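Local coordinates for protein cellobiose 2-epimerase (Spirochaeta thermophila DSM 6192, PDB 5ZIG) that probably catalyses the reversible epimerization of cellobiose to 4-O-beta-D-glucopyranosyl-D-mannose, at residues A[27-32]-A[43-48]; A[279-284]-A[329-334]; A[320-325]-A[395-400]. All blocks are in the same frame, centred on the assembly; numbering follows the deposited sequence.

Contact 1 of 3, residues A[27-32]-A[43-48]; sequences LPFWLG and GSITTG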
loop_
_atom_site.group_PDB
_atom_site.type_symbol
_atom_site.label_atom_id
_atom_site.label_comp_id
_atom_site.label_asym_id
_atom_site.label_seq_id
_atom_site.Cartn_x
_atom_site.Cartn_y
_atom_site.Cartn_z
ATOM N N LEU A 27 -5.772 4.055 -15.066
ATOM C CA LEU A 27 -4.931 3.237 -15.943
ATOM C C LEU A 27 -4.527 3.954 -17.235
ATOM O O LEU A 27 -3.341 3.884 -17.607
ATOM C CB LEU A 27 -5.626 1.894 -16.226
ATOM C CG LEU A 27 -5.843 0.961 -15.015
ATOM C CD1 LEU A 27 -6.630 -0.319 -15.361
ATOM C CD2 LEU A 27 -4.477 0.558 -14.399
ATOM N N PRO A 28 -5.411 4.657 -17.951
ATOM C CA PRO A 28 -4.952 5.320 -19.188
ATOM C C PRO A 28 -3.866 6.350 -18.951
ATOM O O PRO A 28 -3.003 6.533 -19.812
ATOM C CB PRO A 28 -6.231 5.969 -19.742
ATOM C CG PRO A 28 -7.338 5.163 -19.169
ATOM C CD PRO A 28 -6.880 4.746 -17.802
ATOM N N PHE A 29 -3.862 7.014 -17.801
ATOM C CA PHE A 29 -2.815 7.987 -17.547
ATOM C C PHE A 29 -1.472 7.288 -17.374
ATOM O O PHE A 29 -0.465 7.722 -17.938
ATOM C CB PHE A 29 -3.174 8.820 -16.319
ATOM C CG PHE A 29 -2.063 9.696 -15.813
ATOM C CD1 PHE A 29 -2.017 11.049 -16.159
ATOM C CD2 PHE A 29 -1.114 9.202 -14.938
ATOM C CE1 PHE A 29 -1.026 11.879 -15.658
ATOM C CE2 PHE A 29 -0.102 10.021 -14.451
ATOM C CZ PHE A 29 -0.073 11.367 -14.816
ATOM N N TRP A 30 -1.441 6.181 -16.627
ATOM C CA TRP A 30 -0.162 5.515 -16.395
ATOM C C TRP A 30 0.313 4.785 -17.642
ATOM O O TRP A 30 1.517 4.762 -17.916
ATOM C CB TRP A 30 -0.269 4.579 -15.195
ATOM C CG TRP A 30 -0.390 5.359 -13.945
ATOM C CD1 TRP A 30 -1.497 5.473 -13.147
ATOM C CD2 TRP A 30 0.624 6.183 -13.350
ATOM N NE1 TRP A 30 -1.226 6.306 -12.086
ATOM C CE2 TRP A 30 0.073 6.744 -12.182
ATOM C CE3 TRP A 30 1.956 6.484 -13.681
ATOM C CZ2 TRP A 30 0.802 7.610 -11.350
ATOM C CZ3 TRP A 30 2.679 7.328 -12.845
ATOM C CH2 TRP A 30 2.101 7.877 -11.698
ATOM N N LEU A 31 -0.616 4.224 -18.419
ATOM C CA LEU A 31 -0.256 3.569 -19.670
ATOM C C LEU A 31 0.519 4.501 -20.574
ATOM O O LEU A 31 1.377 4.047 -21.340
ATOM C CB LEU A 31 -1.503 3.080 -20.410
ATOM C CG LEU A 31 -2.021 1.681 -20.088
ATOM C CD1 LEU A 31 -3.264 1.362 -20.926
ATOM C CD2 LEU A 31 -0.943 0.665 -20.311
ATOM N N GLY A 32 0.222 5.803 -20.514
ATOM C CA GLY A 32 0.945 6.784 -21.287
ATOM C C GLY A 32 2.235 7.279 -20.668
ATOM O O GLY A 32 2.765 8.291 -21.129
ATOM N N GLY A 43 10.305 8.366 -14.055
ATOM C CA GLY A 43 10.614 8.424 -12.639
ATOM C C GLY A 43 9.981 9.566 -11.889
ATOM O O GLY A 43 9.835 9.466 -10.667
ATOM N N SER A 44 9.610 10.644 -12.585
ATOM C CA SER A 44 8.961 11.790 -11.957
ATOM C C SER A 44 8.030 12.482 -12.947
ATOM O O SER A 44 8.434 12.747 -14.084
ATOM C CB SER A 44 9.998 12.788 -11.436
ATOM O OG SER A 44 9.363 13.799 -10.682
ATOM N N ILE A 45 6.800 12.794 -12.507
ATOM C CA ILE A 45 5.781 13.441 -13.341
ATOM C C ILE A 45 5.138 14.580 -12.562
ATOM O O ILE A 45 4.623 14.368 -11.458
ATOM C CB ILE A 45 4.673 12.466 -13.791
ATOM C CG1 ILE A 45 5.250 11.212 -14.443
ATOM C CG2 ILE A 45 3.641 13.182 -14.711
ATOM C CD1 ILE A 45 4.329 10.014 -14.307
ATOM N N THR A 46 5.119 15.775 -13.161
ATOM C CA THR A 46 4.338 16.884 -12.640
ATOM C C THR A 46 3.333 17.267 -13.721
ATOM O O THR A 46 2.312 16.594 -13.878
ATOM C CB THR A 46 5.227 18.067 -12.256
ATOM O OG1 THR A 46 5.849 18.576 -13.445
ATOM C CG2 THR A 46 6.289 17.629 -11.251
ATOM N N THR A 47 3.600 18.338 -14.476
ATOM C CA THR A 47 2.819 18.677 -15.662
ATOM C C THR A 47 3.091 17.709 -16.804
ATOM O O THR A 47 2.247 17.534 -17.688
ATOM C CB THR A 47 3.156 20.100 -16.121
ATOM O OG1 THR A 47 4.334 20.059 -16.936
ATOM C CG2 THR A 47 3.428 21.011 -14.935
ATOM N N GLY A 48 4.278 17.119 -16.826
ATOM C CA GLY A 48 4.647 16.108 -17.784
ATOM C C GLY A 48 5.772 15.292 -17.184
ATOM O O GLY A 48 6.271 15.621 -16.102
#
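Ile45 meets the adjacent rings Phe29 and Trp30 with two different methyls. Its CD1 lies 3.5 Å from Trp30 CZ3 and 4.0 Å from Trp30 CH2, so it touches the far benzene corner of the indole. Its CG2 lies 4.1 Å from Phe29 CZ. The chi1 of Ile45 (-52°) sets CG1 opposite the carbonyl carbon and CG2 opposite the backbone N, which sends one branch to each ring. The rings themselves leave the helix by different routes, with chi1 170° at Phe29 and -70° at Trp30. They meet edge against face: Phe29 CD2 sits 3.8 Å above the centre of the indole plane. Trp30 NE1 points to another partner, a hydrogen bond to Glu359, which limits how the indole can turn. The indole also meets the His63 ring. On the other segment, the backbone of Ile45 is hydrogen-bonded to Lys376 and Gly377. The contact thus joins the C-terminal end of helix 7-31 to the short strand 44-45. Between the two segments the chemistry is wholly apolar, which implies that fit and burial hold them here, not directed bonds.

Contact 2 of 3, residues A[279-284]-A[329-334]; sequences SWIRPV and YSLFEE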
loop_
_atom_site.group_PDB
_atom_site.type_symbol
_atom_site.label_atom_id
_atom_site.label_comp_id
_atom_site.label_asym_id
_atom_site.label_seq_id
_atom_site.Cartn_x
_atom_site.Cartn_y
_atom_site.Cartn_z
ATOM N N SER A 279 -12.212 -7.611 18.649
ATOM C CA SER A 279 -12.084 -6.723 19.805
ATOM C C SER A 279 -10.845 -5.844 19.702
ATOM O O SER A 279 -10.871 -4.670 20.092
ATOM C CB SER A 279 -12.042 -7.538 21.098
ATOM O OG SER A 279 -13.175 -8.367 21.179
ATOM N N TRP A 280 -9.757 -6.391 19.173
ATOM C CA TRP A 280 -8.532 -5.618 18.997
ATOM C C TRP A 280 -8.731 -4.483 17.999
ATOM O O TRP A 280 -8.416 -3.321 18.282
ATOM C CB TRP A 280 -7.422 -6.550 18.529
ATOM C CG TRP A 280 -6.153 -5.883 18.108
ATOM C CD1 TRP A 280 -5.667 -4.700 18.557
ATOM C CD2 TRP A 280 -5.201 -6.377 17.151
ATOM N NE1 TRP A 280 -4.468 -4.418 17.941
ATOM C CE2 TRP A 280 -4.154 -5.437 17.082
ATOM C CE3 TRP A 280 -5.116 -7.536 16.371
ATOM C CZ2 TRP A 280 -3.033 -5.614 16.248
ATOM C CZ3 TRP A 280 -4.006 -7.708 15.536
ATOM C CH2 TRP A 280 -2.983 -6.753 15.488
ATOM N N ILE A 281 -9.257 -4.808 16.822
ATOM C CA ILE A 281 -9.235 -3.871 15.710
ATOM C C ILE A 281 -10.353 -2.836 15.826
ATOM O O ILE A 281 -10.211 -1.709 15.340
ATOM C CB ILE A 281 -9.297 -4.683 14.399
ATOM C CG1 ILE A 281 -7.887 -5.105 13.992
ATOM C CG2 ILE A 281 -9.977 -3.920 13.269
ATOM C CD1 ILE A 281 -6.975 -3.943 13.669
ATOM N N ARG A 282 -11.460 -3.183 16.493
ATOM C CA ARG A 282 -12.622 -2.292 16.530
ATOM C C ARG A 282 -12.291 -0.900 17.056
ATOM O O ARG A 282 -12.671 0.089 16.404
ATOM C CB ARG A 282 -13.742 -2.947 17.351
ATOM C CG ARG A 282 -15.154 -2.491 16.942
ATOM C CD ARG A 282 -16.174 -2.717 18.045
ATOM N NE ARG A 282 -17.111 -3.789 17.715
ATOM C CZ ARG A 282 -18.332 -3.598 17.215
ATOM N NH1 ARG A 282 -18.782 -2.367 16.991
ATOM N NH2 ARG A 282 -19.107 -4.643 16.945
ATOM N N PRO A 283 -11.603 -0.733 18.189
ATOM C CA PRO A 283 -11.322 0.632 18.655
ATOM C C PRO A 283 -10.415 1.423 17.727
ATOM O O PRO A 283 -10.518 2.650 17.704
ATOM C CB PRO A 283 -10.674 0.405 20.026
ATOM C CG PRO A 283 -10.141 -0.951 19.958
ATOM C CD PRO A 283 -11.110 -1.731 19.154
ATOM N N VAL A 284 -9.527 0.768 16.975
ATOM C CA VAL A 284 -8.752 1.478 15.959
ATOM C C VAL A 284 -9.691 2.039 14.898
ATOM O O VAL A 284 -9.560 3.193 14.472
ATOM C CB VAL A 284 -7.686 0.542 15.355
ATOM C CG1 VAL A 284 -6.923 1.213 14.204
ATOM C CG2 VAL A 284 -6.707 0.098 16.422
ATOM N N TYR A 329 -17.400 -2.305 7.792
ATOM C CA TYR A 329 -18.786 -2.737 7.694
ATOM C C TYR A 329 -18.864 -4.262 7.647
ATOM O O TYR A 329 -19.578 -4.879 8.437
ATOM C CB TYR A 329 -19.459 -2.123 6.472
ATOM C CG TYR A 329 -20.828 -2.730 6.207
ATOM C CD1 TYR A 329 -21.919 -2.428 7.018
ATOM C CD2 TYR A 329 -21.018 -3.625 5.165
ATOM C CE1 TYR A 329 -23.168 -3.004 6.785
ATOM C CE2 TYR A 329 -22.257 -4.208 4.931
ATOM C CZ TYR A 329 -23.327 -3.892 5.734
ATOM O OH TYR A 329 -24.555 -4.476 5.465
ATOM N N SER A 330 -18.095 -4.887 6.748
ATOM C CA SER A 330 -18.139 -6.339 6.615
ATOM C C SER A 330 -17.748 -7.040 7.906
ATOM O O SER A 330 -18.185 -8.165 8.151
ATOM C CB SER A 330 -17.228 -6.793 5.480
ATOM O OG SER A 330 -17.674 -6.256 4.247
ATOM N N LEU A 331 -16.940 -6.393 8.745
ATOM C CA LEU A 331 -16.512 -7.024 9.986
ATOM C C LEU A 331 -17.569 -6.891 11.074
ATOM O O LEU A 331 -17.867 -7.863 11.773
ATOM C CB LEU A 331 -15.198 -6.410 10.476
ATOM C CG LEU A 331 -13.881 -6.850 9.860
ATOM C CD1 LEU A 331 -12.741 -6.218 10.641
ATOM C CD2 LEU A 331 -13.755 -8.371 9.845
ATOM N N PHE A 332 -18.131 -5.696 11.243
ATOM C CA PHE A 332 -18.987 -5.406 12.380
ATOM C C PHE A 332 -20.433 -5.131 11.986
ATOM O O PHE A 332 -21.271 -4.915 12.868
ATOM C CB PHE A 332 -18.403 -4.226 13.175
ATOM C CG PHE A 332 -16.966 -4.439 13.603
ATOM C CD1 PHE A 332 -16.657 -5.323 14.635
ATOM C CD2 PHE A 332 -15.922 -3.780 12.958
ATOM C CE1 PHE A 332 -15.334 -5.529 15.029
ATOM C CE2 PHE A 332 -14.605 -3.989 13.339
ATOM C CZ PHE A 332 -14.309 -4.867 14.376
ATOM N N GLU A 333 -20.735 -5.124 10.689
ATOM C CA GLU A 333 -22.100 -5.011 10.182
ATOM C C GLU A 333 -22.809 -3.772 10.731
ATOM O O GLU A 333 -24.004 -3.794 11.044
ATOM C CB GLU A 333 -22.891 -6.286 10.483
ATOM C CG GLU A 333 -22.148 -7.563 10.118
ATOM C CD GLU A 333 -22.989 -8.803 10.360
ATOM O OE1 GLU A 333 -23.595 -9.312 9.390
ATOM O OE2 GLU A 333 -23.052 -9.256 11.523
ATOM N N GLU A 334 -22.061 -2.680 10.851
ATOM C CA GLU A 334 -22.634 -1.415 11.286
ATOM C C GLU A 334 -22.693 -0.470 10.095
ATOM O O GLU A 334 -21.650 0.059 9.676
ATOM C CB GLU A 334 -21.821 -0.806 12.430
ATOM C CG GLU A 334 -22.004 -1.552 13.751
ATOM C CD GLU A 334 -21.280 -0.885 14.911
ATOM O OE1 GLU A 334 -20.244 -0.226 14.659
ATOM O OE2 GLU A 334 -21.737 -1.035 16.069
HETATM O O HOH W 1 -17.529 -0.175 15.708
#
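Arg282 reaches Phe332 and Glu334 with CG anti to its backbone N (chi1 -153°) and a bend further out at chi3 (-110°). The first torsion lays the aliphatic part over the Phe332 ring. The bend brings the guanidinium past the CD1 side of that ring and on toward Glu334. Phe332 sets its ring toward Arg282 with CG anti to the carbonyl carbon. Arg282 CG stands over the ring face, 3.7 Å from the centroid, in a CH-pi contact. The guanidinium is tilted against the ring and does not stack flat. Phe332 CD1 lies over one of its faces, 3.4 Å from Arg282 NH2. On the opposite ring face sits CB of the adjacent Leu331, so Phe332 is held between two aliphatic groups. Glu334 OE2 comes to the guanidinium edge, near its plane, and the carboxylate is turned almost perpendicular to it. The salt bridge includes a weak hydrogen bond from Arg282 NH1 to Glu334 OE2, 3.4 Å long and fairly straight at 157°. A water supplements it, weakly accepting from Arg282 NH1 at 2.8 Å and donating to Glu334 OE1 at 2.9 Å. Replacing Arg282 by alanine is likely to take the aliphatic cover off one face of the Phe332 ring and leave Glu334 without this charged mate. Nearby, Ile281 CG2 and Leu331 CD1 just meet at 4.5 Å, and Leu278 of helix 275-294 also touches Leu331 and Phe332. One arginine thus serves two chemistries: its chain packs on the last turn of helix 315-332, and its charge reaches the loop that follows.

Contact 3 of 3, residues A[320-325]-A[395-400]; sequences EAFVGF and RRIDTI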
loop_
_atom_site.group_PDB
_atom_site.type_symbol
_atom_site.label_atom_id
_atom_site.label_comp_id
_atom_site.label_asym_id
_atom_site.label_seq_id
_atom_site.Cartn_x
_atom_site.Cartn_y
_atom_site.Cartn_z
ATOM N N GLU A 320 -7.157 4.793 1.303
ATOM C CA GLU A 320 -7.134 3.712 2.284
ATOM C C GLU A 320 -8.282 3.826 3.269
ATOM O O GLU A 320 -8.775 2.809 3.765
ATOM C CB GLU A 320 -5.805 3.697 3.040
ATOM C CG GLU A 320 -4.619 3.352 2.172
ATOM C CD GLU A 320 -4.825 2.063 1.461
ATOM O OE1 GLU A 320 -5.538 1.199 2.025
ATOM O OE2 GLU A 320 -4.291 1.910 0.344
ATOM N N ALA A 321 -8.686 5.052 3.594
ATOM C CA ALA A 321 -9.847 5.230 4.448
ATOM C C ALA A 321 -11.096 4.665 3.783
ATOM O O ALA A 321 -11.947 4.082 4.459
ATOM C CB ALA A 321 -10.017 6.705 4.796
ATOM N N PHE A 322 -11.183 4.756 2.455
ATOM C CA PHE A 322 -12.300 4.143 1.733
ATOM C C PHE A 322 -12.315 2.618 1.911
ATOM O O PHE A 322 -13.327 2.041 2.336
ATOM C CB PHE A 322 -12.211 4.530 0.250
ATOM C CG PHE A 322 -13.258 3.921 -0.601
ATOM C CD1 PHE A 322 -14.613 4.231 -0.394
ATOM C CD2 PHE A 322 -12.916 3.046 -1.618
ATOM C CE1 PHE A 322 -15.595 3.669 -1.192
ATOM C CE2 PHE A 322 -13.891 2.469 -2.416
ATOM C CZ PHE A 322 -15.238 2.786 -2.207
ATOM N N VAL A 323 -11.198 1.943 1.605
ATOM C CA VAL A 323 -11.171 0.484 1.742
ATOM C C VAL A 323 -11.367 0.089 3.191
ATOM O O VAL A 323 -12.069 -0.883 3.498
ATOM C CB VAL A 323 -9.871 -0.094 1.165
ATOM C CG1 VAL A 323 -9.930 -1.604 1.176
ATOM C CG2 VAL A 323 -9.683 0.403 -0.254
ATOM N N GLY A 324 -10.830 0.891 4.106
ATOM C CA GLY A 324 -10.940 0.567 5.511
ATOM C C GLY A 324 -12.363 0.648 6.022
ATOM O O GLY A 324 -12.775 -0.160 6.851
ATOM N N PHE A 325 -13.136 1.622 5.527
ATOM C CA PHE A 325 -14.500 1.771 6.000
ATOM C C PHE A 325 -15.391 0.660 5.455
ATOM O O PHE A 325 -16.288 0.181 6.157
ATOM C CB PHE A 325 -15.035 3.161 5.630
ATOM C CG PHE A 325 -14.471 4.266 6.480
ATOM C CD1 PHE A 325 -14.373 4.109 7.856
ATOM C CD2 PHE A 325 -14.049 5.451 5.914
ATOM C CE1 PHE A 325 -13.850 5.115 8.649
ATOM C CE2 PHE A 325 -13.536 6.459 6.692
ATOM C CZ PHE A 325 -13.433 6.294 8.060
ATOM N N ARG A 395 -14.944 -5.256 -5.671
ATOM C CA ARG A 395 -15.208 -6.593 -5.168
ATOM C C ARG A 395 -16.034 -6.552 -3.896
ATOM O O ARG A 395 -16.937 -7.376 -3.709
ATOM C CB ARG A 395 -13.906 -7.340 -4.914
ATOM C CG ARG A 395 -14.046 -8.849 -5.117
ATOM C CD ARG A 395 -12.927 -9.596 -4.412
ATOM N NE ARG A 395 -12.777 -9.202 -3.011
ATOM C CZ ARG A 395 -11.756 -8.495 -2.536
ATOM N NH1 ARG A 395 -10.787 -8.096 -3.353
ATOM N NH2 ARG A 395 -11.695 -8.177 -1.246
ATOM N N ARG A 396 -15.731 -5.608 -3.006
ATOM C CA ARG A 396 -16.420 -5.559 -1.727
ATOM C C ARG A 396 -17.844 -5.056 -1.892
ATOM O O ARG A 396 -18.770 -5.590 -1.265
ATOM C CB ARG A 396 -15.660 -4.667 -0.749
ATOM C CG ARG A 396 -14.376 -5.278 -0.200
ATOM C CD ARG A 396 -13.559 -4.155 0.471
ATOM N NE ARG A 396 -12.197 -4.553 0.821
ATOM C CZ ARG A 396 -11.860 -5.123 1.973
ATOM N NH1 ARG A 396 -12.784 -5.367 2.896
ATOM N NH2 ARG A 396 -10.602 -5.452 2.196
ATOM N N ILE A 397 -18.037 -4.002 -2.697
ATOM C CA ILE A 397 -19.384 -3.464 -2.869
ATOM C C ILE A 397 -20.279 -4.497 -3.538
ATOM O O ILE A 397 -21.418 -4.717 -3.104
ATOM C CB ILE A 397 -19.352 -2.130 -3.639
ATOM C CG1 ILE A 397 -18.988 -0.990 -2.685
ATOM C CG2 ILE A 397 -20.710 -1.816 -4.236
ATOM C CD1 ILE A 397 -18.790 0.359 -3.391
ATOM N N ASP A 398 -19.761 -5.182 -4.568
ATOM C CA ASP A 398 -20.505 -6.260 -5.226
ATOM C C ASP A 398 -20.980 -7.311 -4.228
ATOM O O ASP A 398 -22.142 -7.732 -4.258
ATOM C CB ASP A 398 -19.639 -6.943 -6.286
ATOM C CG ASP A 398 -19.501 -6.125 -7.551
ATOM O OD1 ASP A 398 -20.070 -5.020 -7.623
ATOM O OD2 ASP A 398 -18.812 -6.600 -8.477
ATOM N N THR A 399 -20.064 -7.791 -3.380
ATOM C CA THR A 399 -20.418 -8.751 -2.334
ATOM C C THR A 399 -21.531 -8.207 -1.449
ATOM O O THR A 399 -22.463 -8.937 -1.082
ATOM C CB THR A 399 -19.180 -9.078 -1.494
ATOM O OG1 THR A 399 -18.313 -9.936 -2.239
ATOM C CG2 THR A 399 -19.570 -9.771 -0.189
ATOM N N ILE A 400 -21.463 -6.919 -1.115
ATOM C CA ILE A 400 -22.501 -6.316 -0.293
ATOM C C ILE A 400 -23.840 -6.348 -1.027
ATOM O O ILE A 400 -24.853 -6.789 -0.481
ATOM C CB ILE A 400 -22.110 -4.883 0.105
ATOM C CG1 ILE A 400 -20.882 -4.894 1.023
ATOM C CG2 ILE A 400 -23.298 -4.168 0.761
ATOM C CD1 ILE A 400 -20.503 -3.513 1.537
#
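Arg396 NE, which lies 3.7 Å from Val323 CG1, is held by a salt bridge to Glu392, one turn earlier on the same helix. Its NH1 is hydrogen-bonded to Asn327, which ties the guanidinium to helix 315-332 itself. The chain of Arg396 runs extended from CG to NE and crosses Val323 at about a right angle. Val323 puts forward a single methyl: CG1 stands anti to the backbone N (chi1 -174°) and touches the guanidinium obliquely, 4.0 Å from Arg396 NH2 and 4.1 Å from Arg396 CZ. The charged group is therefore fixed by its polar partners, while the valine packs against it without a bond. A second, looser meeting is purely apolar. Ile397 CD1 comes to the edge of the Phe322 ring, near its plane, 4.5 Å from Phe322 CZ. Trp259 of helix 251-269 touches both Val323 and Arg396, and Leu18 of helix 7-31 touches both Phe322 and Ile397. The same helix pair is also tied by Glu320 OE2, which takes a salt bridge from Arg388 and a hydrogen bond with His385, both on helix 384-402. Direct packing between the two segments is modest, and neighbouring helices complete it. Such helix-to-helix packing is what builds the (alpha/alpha)6 barrel of the N-acylglucosamine 2-epimerase family, here from twelve helices.

Contacts 1 and 3 are buried, whereas contact 2 lies at the surface. Contacts 2 and 3 share helix 315-332: contact 3 uses its middle, against helix 384-402, and contact 2 its end, against helix 275-294. They touch through Tyr329 CD2 and Ile400 CD1, 3.7 Å apart. Contact 1 stands alone, its centre about 37 Å from that of contact 2 and on the opposite side of the chain's centre. It joins a helix to a short strand, while the others pack helix on helix. Both helix pairs use an arginine, but differently: Arg282 pairs across its contact, weakly and with a water, while Arg396 has its polar partners, Glu392 and Asn327, outside the two segments of contact 3.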